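Local atomic coordinates of flavin adenine dinucleotide synthase (PDB entry 2WSI), a protein that catalyses the adenylation of flavin mononucleotide by ATP, forming the coenzyme flavin adenine dinucleotide and diphosphate. Residues L236-N241 against N286-W291. Sequence-based numbering, arbitrary orientation.
Sequences LRKDSN and NYYPGW
The carbonyl oxygen of L236 takes the backbone N-H of Y288 (N to O, 2.9 Å) and is also touched by the CA-H of Y287. Two residues on, K238 N donates to N286 O at 2.8 Å. Together these two bonds bridge R237 with Y287. Beyond them K238 crosses the Y288 ring at about a right angle: its CG meets CE2 at 3.3 Å, and the chain then bends at its last two torsions (chi3 143°, chi4 -66°), carrying NZ over one face in a cation-pi contact, 4.0 Å from the ring centroid. L236 O lies in plane at the edge of the same ring, whose OH reaches N242 through a weak hydrogen bond. With an alanine at Y288 the K238 ammonium would probably lose its aromatic partner, and the lysine chain would be freer to swing. On the Y287 side, R237 runs alongside the phenol, with a water linking NH1, weakly, to OH. The CD1 methyl of L236 touches the carbonyl oxygen of P289 at 3.4 Å. Far from the centre of the molecule, the contact joins two surface loops, one following helix 215-218 and the other helix 274-279, through a single isolated beta bridge.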
# COMPACT_ATOMS: atom_id res chain seq x y z
N LEU A 236 -12.04 17.36 -4.43
CA LEU A 236 -13.15 16.41 -4.41
C LEU A 236 -14.39 16.99 -3.71
O LEU A 236 -15.40 16.30 -3.55
CB LEU A 236 -12.73 15.08 -3.75
CG LEU A 236 -11.58 14.39 -4.50
CD1 LEU A 236 -11.23 13.04 -3.87
CD2 LEU A 236 -11.93 14.20 -5.99
N ARG A 237 -14.32 18.25 -3.30
CA ARG A 237 -15.48 18.93 -2.73
C ARG A 237 -16.62 18.92 -3.75
O ARG A 237 -16.46 19.37 -4.88
CB ARG A 237 -15.10 20.35 -2.35
CG ARG A 237 -16.00 21.03 -1.34
CD ARG A 237 -15.27 22.22 -0.70
NE ARG A 237 -14.93 23.27 -1.67
CZ ARG A 237 -13.73 23.43 -2.25
NH1 ARG A 237 -12.71 22.61 -1.98
NH2 ARG A 237 -13.55 24.42 -3.12
N LYS A 238 -17.77 18.38 -3.38
CA LYS A 238 -18.82 18.08 -4.36
C LYS A 238 -19.46 19.32 -4.98
O LYS A 238 -19.77 19.32 -6.17
CB LYS A 238 -19.90 17.22 -3.73
CG LYS A 238 -19.49 15.79 -3.51
CD LYS A 238 -20.42 15.12 -2.53
CE LYS A 238 -20.68 13.68 -2.93
NZ LYS A 238 -21.44 13.61 -4.21
N ASP A 239 -19.67 20.36 -4.19
CA ASP A 239 -20.40 21.52 -4.70
C ASP A 239 -19.55 22.37 -5.64
O ASP A 239 -20.04 23.36 -6.19
CB ASP A 239 -20.96 22.37 -3.55
CG ASP A 239 -19.93 22.71 -2.49
OD1 ASP A 239 -18.75 22.96 -2.84
OD2 ASP A 239 -20.30 22.74 -1.29
N SER A 240 -18.30 21.98 -5.86
CA SER A 240 -17.41 22.77 -6.71
C SER A 240 -16.55 21.90 -7.66
O SER A 240 -15.64 22.41 -8.31
CB SER A 240 -16.51 23.66 -5.85
OG SER A 240 -16.03 22.96 -4.71
N ASN A 241 -16.85 20.61 -7.71
CA ASN A 241 -16.17 19.70 -8.64
C ASN A 241 -17.12 18.57 -9.03
O ASN A 241 -17.96 18.17 -8.24
CB ASN A 241 -14.93 19.08 -8.00
CG ASN A 241 -13.93 20.11 -7.52
OD1 ASN A 241 -13.03 20.50 -8.26
ND2 ASN A 241 -14.06 20.52 -6.25
N ASN A 286 -19.39 16.27 2.18
CA ASN A 286 -19.32 17.10 0.98
C ASN A 286 -18.16 16.73 0.05
O ASN A 286 -17.73 17.57 -0.74
CB ASN A 286 -19.20 18.58 1.37
CG ASN A 286 -19.36 19.53 0.16
OD1 ASN A 286 -20.14 19.26 -0.76
ND2 ASN A 286 -18.61 20.63 0.16
N TYR A 287 -17.65 15.50 0.15
CA TYR A 287 -16.51 15.07 -0.67
C TYR A 287 -16.73 13.74 -1.39
O TYR A 287 -17.20 12.78 -0.79
CB TYR A 287 -15.25 14.96 0.18
CG TYR A 287 -14.74 16.26 0.71
CD1 TYR A 287 -13.80 17.00 -0.01
CD2 TYR A 287 -15.22 16.78 1.91
CE1 TYR A 287 -13.32 18.22 0.47
CE2 TYR A 287 -14.74 18.00 2.40
CZ TYR A 287 -13.80 18.72 1.67
OH TYR A 287 -13.32 19.92 2.14
N TYR A 288 -16.39 13.71 -2.68
CA TYR A 288 -16.28 12.47 -3.41
C TYR A 288 -15.15 11.61 -2.82
O TYR A 288 -14.18 12.13 -2.30
CB TYR A 288 -15.95 12.73 -4.88
CG TYR A 288 -17.10 13.30 -5.69
CD1 TYR A 288 -17.95 12.46 -6.40
CD2 TYR A 288 -17.30 14.66 -5.78
CE1 TYR A 288 -18.99 12.96 -7.16
CE2 TYR A 288 -18.35 15.19 -6.54
CZ TYR A 288 -19.19 14.33 -7.22
OH TYR A 288 -20.23 14.83 -7.97
N PRO A 289 -15.30 10.30 -2.89
CA PRO A 289 -14.24 9.37 -2.45
C PRO A 289 -12.94 9.63 -3.20
O PRO A 289 -12.96 10.14 -4.31
CB PRO A 289 -14.81 8.00 -2.82
CG PRO A 289 -16.29 8.18 -2.73
CD PRO A 289 -16.55 9.60 -3.22
N GLY A 290 -11.82 9.26 -2.58
CA GLY A 290 -10.50 9.51 -3.14
C GLY A 290 -10.32 8.98 -4.55
O GLY A 290 -9.58 9.55 -5.34
N TRP A 291 -10.98 7.87 -4.86
CA TRP A 291 -10.78 7.21 -6.15
C TRP A 291 -11.45 7.98 -7.30
O TRP A 291 -11.41 7.57 -8.46
CB TRP A 291 -11.24 5.74 -6.11
CG TRP A 291 -12.62 5.47 -5.53
CD1 TRP A 291 -13.81 5.40 -6.22
CD2 TRP A 291 -12.93 5.16 -4.18
NE1 TRP A 291 -14.84 5.12 -5.36
CE2 TRP A 291 -14.33 4.95 -4.10
CE3 TRP A 291 -12.17 5.06 -3.00
CZ2 TRP A 291 -14.98 4.65 -2.91
CZ3 TRP A 291 -12.82 4.75 -1.81
CH2 TRP A 291 -14.21 4.55 -1.78
O HOH W 1 -12.01 21.86 0.91